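Local coordinates for acetyl-CoA hydrolase/transferase family protein (Porphyromonas gingivalis, PDB 2NVV) that probably hydrolyses acetyl-CoA or transfers its coenzyme A to another carboxylate, as a zinc-binding member of the acetyl-CoA hydrolase/transferase family, at residues A[55-60]-A[75-80]; A[82-87]-A[98-103]. One frame throughout, in Å; residues are numbered along the deposited sequence.

Interaction 1: residues A[55-60]-A[75-80]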
ATOM      1  N   ILE A  55      12.281  15.736  24.007  1.00  8.92           N
ATOM      2  CA  ILE A  55      10.869  15.848  23.659  1.00  8.56           C
ATOM      3  C   ILE A  55      10.513  14.916  22.515  1.00  6.99           C
ATOM      4  O   ILE A  55      11.375  14.533  21.716  1.00  6.39           O
ATOM      5  CB  ILE A  55      10.521  17.277  23.213  1.00  7.97           C
ATOM      6  CG1 ILE A  55      11.407  17.657  22.018  1.00  8.17           C
ATOM      7  CG2 ILE A  55      10.700  18.261  24.370  1.00  9.48           C
ATOM      8  CD1 ILE A  55      11.049  18.988  21.352  1.00  9.07           C
ATOM      9  N   GLY A  56       9.237  14.549  22.445  1.00  7.52           N
ATOM     10  CA  GLY A  56       8.775  13.686  21.376  1.00  7.60           C
ATOM     11  C   GLY A  56       8.456  14.648  20.257  1.00  7.55           C
ATOM     12  O   GLY A  56       7.974  15.736  20.527  1.00  7.41           O
HETATM   13  N   MSE A  57       8.708  14.264  19.012  1.00  7.62           N
HETATM   14  CA  MSE A  57       8.456  15.168  17.898  1.00  9.36           C
HETATM   15  C   MSE A  57       7.574  14.615  16.794  1.00  8.76           C
HETATM   16  O   MSE A  57       7.874  13.585  16.206  1.00  7.92           O
HETATM   17  CB  MSE A  57       9.785  15.597  17.285  1.00 10.96           C
HETATM   18  CG  MSE A  57      10.715  16.303  18.244  1.00 14.67           C
HETATM   19 SE   MSE A  57      12.459  16.638  17.460  1.00 22.46          SE
HETATM   20  CE  MSE A  57      11.910  17.854  16.056  1.00 19.48           C
ATOM     21  N   PHE A  58       6.486  15.320  16.518  1.00  7.39           N
ATOM     22  CA  PHE A  58       5.554  14.958  15.450  1.00  6.39           C
ATOM     23  C   PHE A  58       5.614  16.138  14.482  1.00  6.39           C
ATOM     24  O   PHE A  58       5.383  17.285  14.891  1.00  6.39           O
ATOM     25  CB  PHE A  58       4.103  14.857  15.951  1.00  6.39           C
ATOM     26  CG  PHE A  58       3.858  13.791  16.992  1.00  6.39           C
ATOM     27  CD1 PHE A  58       3.547  14.142  18.310  1.00  6.39           C
ATOM     28  CD2 PHE A  58       3.871  12.442  16.643  1.00  6.39           C
ATOM     29  CE1 PHE A  58       3.247  13.169  19.264  1.00  6.65           C
ATOM     30  CE2 PHE A  58       3.574  11.454  17.587  1.00  7.17           C
ATOM     31  CZ  PHE A  58       3.260  11.818  18.903  1.00  6.42           C
ATOM     32  N   THR A  59       5.924  15.875  13.214  1.00  7.13           N
ATOM     33  CA  THR A  59       5.981  16.936  12.210  1.00  6.39           C
ATOM     34  C   THR A  59       5.204  16.498  10.965  1.00  6.39           C
ATOM     35  O   THR A  59       4.680  15.388  10.911  1.00  6.39           O
ATOM     36  CB  THR A  59       7.437  17.232  11.787  1.00  6.39           C
ATOM     37  OG1 THR A  59       7.977  16.093  11.095  1.00  6.83           O
ATOM     38  CG2 THR A  59       8.292  17.528  12.984  1.00  6.39           C
ATOM     39  N   GLY A  60       5.117  17.376   9.973  1.00  6.39           N
ATOM     40  CA  GLY A  60       4.430  17.020   8.744  1.00  6.39           C
ATOM     41  C   GLY A  60       5.387  16.148   7.968  1.00  6.39           C
ATOM     42  O   GLY A  60       5.104  14.981   7.688  1.00  6.39           O
ATOM     43  N   ASP A  75      20.794  16.992  21.258  1.00 10.34           N
ATOM     44  CA  ASP A  75      20.531  15.652  21.771  1.00 10.63           C
ATOM     45  C   ASP A  75      19.277  15.689  22.652  1.00  9.16           C
ATOM     46  O   ASP A  75      19.269  15.195  23.768  1.00  9.18           O
ATOM     47  CB  ASP A  75      21.747  15.147  22.563  1.00 12.07           C
ATOM     48  CG  ASP A  75      21.626  13.672  22.962  1.00 14.87           C
ATOM     49  OD1 ASP A  75      20.906  12.915  22.273  1.00 16.42           O
ATOM     50  OD2 ASP A  75      22.260  13.268  23.961  1.00 14.54           O
ATOM     51  N   ALA A  76      18.211  16.280  22.123  1.00  8.50           N
ATOM     52  CA  ALA A  76      16.961  16.414  22.863  1.00  7.46           C
ATOM     53  C   ALA A  76      15.810  15.765  22.130  1.00  7.28           C
ATOM     54  O   ALA A  76      14.665  16.171  22.291  1.00  7.82           O
ATOM     55  CB  ALA A  76      16.653  17.905  23.106  1.00  7.18           C
ATOM     56  N   VAL A  77      16.110  14.754  21.330  1.00  7.69           N
ATOM     57  CA  VAL A  77      15.075  14.068  20.569  1.00  7.66           C
ATOM     58  C   VAL A  77      14.769  12.714  21.190  1.00  7.95           C
ATOM     59  O   VAL A  77      15.557  11.784  21.026  1.00  7.92           O
ATOM     60  CB  VAL A  77      15.532  13.820  19.105  1.00  6.43           C
ATOM     61  CG1 VAL A  77      14.411  13.193  18.311  1.00  6.39           C
ATOM     62  CG2 VAL A  77      15.995  15.113  18.470  1.00  7.05           C
ATOM     63  N   LYS A  78      13.642  12.580  21.887  1.00  7.64           N
ATOM     64  CA  LYS A  78      13.322  11.282  22.481  1.00  7.16           C
ATOM     65  C   LYS A  78      12.787  10.357  21.390  1.00  6.39           C
ATOM     66  O   LYS A  78      13.085   9.162  21.373  1.00  6.39           O
ATOM     67  CB  LYS A  78      12.316  11.417  23.638  1.00  8.13           C
ATOM     68  CG  LYS A  78      10.859  11.541  23.247  1.00 10.71           C
ATOM     69  CD  LYS A  78       9.942  11.386  24.479  1.00 11.36           C
ATOM     70  CE  LYS A  78      10.199  10.062  25.192  1.00 12.61           C
ATOM     71  NZ  LYS A  78       9.228   9.795  26.306  1.00 13.10           N
ATOM     72  N   PHE A  79      11.994  10.910  20.480  1.00  6.39           N
ATOM     73  CA  PHE A  79      11.478  10.138  19.358  1.00  6.39           C
ATOM     74  C   PHE A  79      11.045  11.103  18.266  1.00  6.62           C
ATOM     75  O   PHE A  79      10.653  12.233  18.549  1.00  6.39           O
ATOM     76  CB  PHE A  79      10.334   9.198  19.789  1.00  6.39           C
ATOM     77  CG  PHE A  79       8.988   9.864  19.930  1.00  6.39           C
ATOM     78  CD1 PHE A  79       8.298  10.321  18.807  1.00  6.73           C
ATOM     79  CD2 PHE A  79       8.395  10.002  21.190  1.00  6.39           C
ATOM     80  CE1 PHE A  79       7.036  10.902  18.922  1.00  6.81           C
ATOM     81  CE2 PHE A  79       7.133  10.583  21.325  1.00  6.39           C
ATOM     82  CZ  PHE A  79       6.448  11.037  20.177  1.00  6.53           C
ATOM     83  N   ARG A  80      11.122  10.643  17.018  1.00  7.60           N
ATOM     84  CA  ARG A  80      10.793  11.470  15.861  1.00  6.39           C
ATOM     85  C   ARG A  80       9.939  10.767  14.798  1.00  6.39           C
ATOM     86  O   ARG A  80      10.145   9.588  14.495  1.00  6.39           O
ATOM     87  CB  ARG A  80      12.100  11.952  15.223  1.00  6.39           C
ATOM     88  CG  ARG A  80      11.942  12.802  13.983  1.00  6.39           C
ATOM     89  CD  ARG A  80      11.588  14.230  14.336  1.00  6.39           C
ATOM     90  NE  ARG A  80      11.633  15.077  13.148  1.00  6.39           N
ATOM     91  CZ  ARG A  80      10.788  14.989  12.130  1.00  6.39           C
ATOM     92  NH1 ARG A  80      10.917  15.795  11.081  1.00  6.39           N
ATOM     93  NH2 ARG A  80       9.805  14.109  12.169  1.00  6.39           N
TER
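M57 N donates to F79 O over 2.8 Å, the shortest of three backbone hydrogen bonds between 55-60 and 75-80; M57 also bonds to T81 farther along. The other two hold I55 on both its polar atoms: I55 N gives to A76 O and I55 O takes K78 N, each at 3.0 Å. I55 pairs with V77 and M57 with R80, leaving one residue between the pairs on the first strand and two on the second. The regular pairing breaks at K78, where the second strand turns a corner; the aliphatic start of K78 lies along the I55-G56 backbone while NZ reaches N18. Beyond the corner, F79 folds its ring back over the first strand, with CG between the backbone N and the carbonyl carbon (chi1 80°). One face of the ring lies on G56, which has no side chain there, in a CH-pi contact with CA 3.6 Å from the ring centroid. The rim of the same ring points at the face of F58 in a T-shaped pair, centroids 5.2 Å apart and planes at 67°. The other face of the sheet carries I55, V77, selenomethionine M57 and R80. M57 SE rests 4.0 Å from V77 CG2, M57 CB touches R80 CD at 3.7 Å, and M57 also packs on L67 and L71 of helix 65-73. R80 bends at chi2 (79°), which brings its guanidinium against T59, whose methyl CG2 sits over the centre of the flat group. A salt bridge from NE to D68 and a hydrogen bond from NH1 to A61 O fix that group; T59 OG1 also bonds to A61 O. Two adjacent parallel strands joined through helix 65-73, which packs on them, form a beta-alpha-beta unit of the Rossmann-like N-terminal domain.

Interaction 2: residues A[82-87]-A[98-103]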
ATOM      1  N   PRO A  82       7.178  12.017  11.133  1.00  6.91           N
ATOM      2  CA  PRO A  82       7.211  10.746  10.418  1.00  6.39           C
ATOM      3  C   PRO A  82       8.259  10.711   9.300  1.00  6.39           C
ATOM      4  O   PRO A  82       8.553   9.648   8.742  1.00  6.39           O
ATOM      5  CB  PRO A  82       5.794  10.652   9.885  1.00  6.39           C
ATOM      6  CG  PRO A  82       5.552  12.072   9.433  1.00  6.39           C
ATOM      7  CD  PRO A  82       6.229  12.946  10.488  1.00  6.39           C
ATOM      8  N   TYR A  83       8.826  11.875   8.990  1.00  6.39           N
ATOM      9  CA  TYR A  83       9.820  12.009   7.938  1.00  6.39           C
ATOM     10  C   TYR A  83      10.816  13.089   8.345  1.00  6.39           C
ATOM     11  O   TYR A  83      10.429  14.100   8.937  1.00  6.59           O
ATOM     12  CB  TYR A  83       9.129  12.426   6.635  1.00  6.39           C
ATOM     13  CG  TYR A  83      10.024  12.560   5.420  1.00  6.39           C
ATOM     14  CD1 TYR A  83      10.176  11.504   4.518  1.00  6.61           C
ATOM     15  CD2 TYR A  83      10.699  13.749   5.150  1.00  6.39           C
ATOM     16  CE1 TYR A  83      10.971  11.635   3.375  1.00  6.39           C
ATOM     17  CE2 TYR A  83      11.495  13.887   4.022  1.00  6.39           C
ATOM     18  CZ  TYR A  83      11.626  12.834   3.137  1.00  6.39           C
ATOM     19  OH  TYR A  83      12.399  12.977   2.001  1.00  6.39           O
ATOM     20  N   GLN A  84      12.096  12.870   8.048  1.00  6.39           N
ATOM     21  CA  GLN A  84      13.121  13.861   8.347  1.00  6.39           C
ATOM     22  C   GLN A  84      14.081  13.951   7.177  1.00  7.07           C
ATOM     23  O   GLN A  84      14.094  13.087   6.299  1.00  6.39           O
ATOM     24  CB  GLN A  84      13.888  13.534   9.645  1.00  6.39           C
ATOM     25  CG  GLN A  84      14.659  12.215   9.686  1.00  6.39           C
ATOM     26  CD  GLN A  84      15.906  12.216   8.821  1.00  6.79           C
ATOM     27  OE1 GLN A  84      16.696  13.179   8.833  1.00  6.39           O
ATOM     28  NE2 GLN A  84      16.106  11.125   8.075  1.00  6.40           N
ATOM     29  N   SER A  85      14.876  15.013   7.165  1.00  7.77           N
ATOM     30  CA  SER A  85      15.827  15.238   6.099  1.00  8.81           C
ATOM     31  C   SER A  85      16.971  16.173   6.528  1.00  9.62           C
ATOM     32  O   SER A  85      17.384  17.049   5.779  1.00 11.54           O
ATOM     33  CB  SER A  85      15.080  15.811   4.897  1.00  7.51           C
ATOM     34  OG  SER A  85      15.990  16.156   3.878  1.00  9.85           O
ATOM     35  N   ASN A  86      17.477  15.975   7.740  1.00  8.81           N
ATOM     36  CA  ASN A  86      18.571  16.779   8.283  1.00  8.51           C
ATOM     37  C   ASN A  86      19.755  15.881   8.648  1.00  9.21           C
ATOM     38  O   ASN A  86      19.582  14.858   9.305  1.00  8.15           O
ATOM     39  CB  ASN A  86      18.082  17.546   9.517  1.00  8.27           C
ATOM     40  CG  ASN A  86      19.216  18.176  10.304  1.00  8.24           C
ATOM     41  OD1 ASN A  86      19.765  17.559  11.220  1.00  9.40           O
ATOM     42  ND2 ASN A  86      19.581  19.405   9.948  1.00  7.76           N
ATOM     43  N   LYS A  87      20.955  16.276   8.224  1.00 10.69           N
ATOM     44  CA  LYS A  87      22.177  15.501   8.464  1.00 11.47           C
ATOM     45  C   LYS A  87      22.487  15.194   9.921  1.00 10.22           C
ATOM     46  O   LYS A  87      22.924  14.098  10.250  1.00  9.10           O
ATOM     47  CB  LYS A  87      23.373  16.213   7.825  1.00 13.85           C
ATOM     48  CG  LYS A  87      23.766  17.537   8.477  1.00 16.38           C
ATOM     49  CD  LYS A  87      24.460  18.463   7.475  1.00 18.40           C
ATOM     50  CE  LYS A  87      25.592  17.762   6.742  1.00 19.68           C
ATOM     51  NZ  LYS A  87      26.050  18.521   5.544  1.00 19.41           N
ATOM     52  N   THR A  98      18.678   7.822  19.028  1.00  6.84           N
ATOM     53  CA  THR A  98      17.285   8.239  19.205  1.00  7.46           C
ATOM     54  C   THR A  98      16.352   7.314  18.442  1.00  7.06           C
ATOM     55  O   THR A  98      16.799   6.540  17.585  1.00  9.47           O
ATOM     56  CB  THR A  98      17.035   9.678  18.712  1.00  6.94           C
ATOM     57  OG1 THR A  98      15.699  10.067  19.043  1.00  6.39           O
ATOM     58  CG2 THR A  98      17.199   9.771  17.206  1.00  7.36           C
ATOM     59  N   SER A  99      15.060   7.387  18.760  1.00  7.15           N
ATOM     60  CA  SER A  99      14.052   6.559  18.098  1.00  6.80           C
ATOM     61  C   SER A  99      13.355   7.293  16.968  1.00  6.61           C
ATOM     62  O   SER A  99      12.737   8.342  17.171  1.00  6.39           O
ATOM     63  CB  SER A  99      12.984   6.087  19.084  1.00  7.59           C
ATOM     64  OG  SER A  99      13.541   5.238  20.072  1.00 13.12           O
ATOM     65  N   TYR A 100      13.443   6.715  15.778  1.00  7.68           N
ATOM     66  CA  TYR A 100      12.819   7.282  14.601  1.00  6.70           C
ATOM     67  C   TYR A 100      12.010   6.214  13.869  1.00  6.39           C
ATOM     68  O   TYR A 100      12.449   5.076  13.703  1.00  6.39           O
ATOM     69  CB  TYR A 100      13.894   7.831  13.654  1.00  6.39           C
ATOM     70  CG  TYR A 100      13.375   8.283  12.306  1.00  6.39           C
ATOM     71  CD1 TYR A 100      12.571   9.423  12.189  1.00  6.39           C
ATOM     72  CD2 TYR A 100      13.693   7.578  11.144  1.00  6.39           C
ATOM     73  CE1 TYR A 100      12.103   9.850  10.948  1.00  6.39           C
ATOM     74  CE2 TYR A 100      13.228   7.998   9.897  1.00  6.39           C
ATOM     75  CZ  TYR A 100      12.436   9.135   9.809  1.00  6.62           C
ATOM     76  OH  TYR A 100      12.006   9.580   8.580  1.00  6.57           O
ATOM     77  N   PHE A 101      10.814   6.581  13.439  1.00  6.39           N
ATOM     78  CA  PHE A 101      10.008   5.657  12.668  1.00  6.39           C
ATOM     79  C   PHE A 101       9.285   6.440  11.580  1.00  6.82           C
ATOM     80  O   PHE A 101       8.484   7.307  11.869  1.00  6.39           O
ATOM     81  CB  PHE A 101       9.032   4.870  13.566  1.00  7.46           C
ATOM     82  CG  PHE A 101       8.296   5.706  14.589  1.00  6.94           C
ATOM     83  CD1 PHE A 101       8.952   6.190  15.717  1.00  6.39           C
ATOM     84  CD2 PHE A 101       6.947   6.008  14.419  1.00  6.39           C
ATOM     85  CE1 PHE A 101       8.281   6.961  16.658  1.00  6.39           C
ATOM     86  CE2 PHE A 101       6.266   6.780  15.356  1.00  6.39           C
ATOM     87  CZ  PHE A 101       6.936   7.260  16.480  1.00  6.39           C
ATOM     88  N   ASP A 102       9.623   6.158  10.323  1.00  6.76           N
ATOM     89  CA  ASP A 102       9.000   6.838   9.197  1.00  6.39           C
ATOM     90  C   ASP A 102       7.671   6.177   8.842  1.00  6.39           C
ATOM     91  O   ASP A 102       7.560   4.942   8.775  1.00  6.39           O
ATOM     92  CB  ASP A 102       9.937   6.867   7.973  1.00  7.01           C
ATOM     93  CG  ASP A 102      10.552   5.498   7.647  1.00  6.80           C
ATOM     94  OD1 ASP A 102      10.881   5.259   6.456  1.00  6.41           O
ATOM     95  OD2 ASP A 102      10.720   4.670   8.570  1.00  6.81           O
ATOM     96  N   LEU A 103       6.661   7.012   8.606  1.00  6.40           N
ATOM     97  CA  LEU A 103       5.320   6.523   8.304  1.00  6.39           C
ATOM     98  C   LEU A 103       4.825   7.039   6.978  1.00  6.39           C
ATOM     99  O   LEU A 103       5.417   7.938   6.403  1.00  6.48           O
ATOM    100  CB  LEU A 103       4.354   6.992   9.395  1.00  6.68           C
ATOM    101  CG  LEU A 103       4.732   6.752  10.851  1.00  6.39           C
ATOM    102  CD1 LEU A 103       3.858   7.613  11.743  1.00  6.39           C
ATOM    103  CD2 LEU A 103       4.588   5.278  11.179  1.00  6.39           C
TER
HETATM  104  O   HOH W   1       7.725   9.129   6.017  1.00 16.99           O
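Q84 and Y100 meet obliquely, the bend of the glutamine chain against one side of the phenol: Q84 CG lies 3.7 Å from Y100 CE1, and the amide plane stands 85° from the ring plane. Y100 extends from the short, weakly bonded strand 99-100 with CG anti to the backbone N (chi1 172°), which carries the hydroxyl across to the 82-87 backbone. There Y83 CA approaches OH near the ring plane at 3.3 Å, and Q84 N makes a weak, bent hydrogen bond to the same oxygen at 3.3 Å. A further weak bond links OH to N374 O. The Q84 chain bends at chi2 (72°), and its amide is held at both ends. OE1 accepts N86 N at 3.1 Å within the loop, whereas NE2 donates to M373 O. N86 in turn caps helix 87-94 with OD1 on L89 N, so the loop is tied down just where the helix begins. At the other end CB of P82, which follows a cis peptide bond, meets L103 CB at 4.0 Å. L103 N probably bonds to P82 O, though the position of that oxygen is uncertain. On the Y100 ring, D102 N lies above one face, 4.0 Å from the plane and toward the rim. The D102 carboxylate leads away from the loop to I376 N, its side chain about 5 Å from a bound zinc ion. D102 O accepts ND1 of H417, a zinc ligand, from the second subunit, and Y100 packs on Q467 of that subunit. Y83 has its side chain about 3 Å from that of N374, a predicted CoA-binding residue. Segment 98-103 thus lies at the subunit interface beside a zinc site, while loop 82-87 borders the probable coenzyme A pocket.

Interactions 1 and 2 follow one another along the chain, the first closing at residue 80 and the second opening at 82, with centres 9 Å apart in the N-terminal domain. They share the seven-stranded parallel sheet: interaction 1 joins strands 55-58 and 77-81, and interaction 2 packs the loop leaving 77-81 against Y100 of strand 99-100, outermost of the sheet within this chain, and the residues after it. They touch directly: V77 O meets T98 OG1 at 2.6 Å and R80 N meets S99 O at 2.8 Å, both probable hydrogen bonds. Strand 77-81 therefore connects the buried sheet of interaction 1 with the subunit-interface side of interaction 2, near zinc and the predicted CoA site.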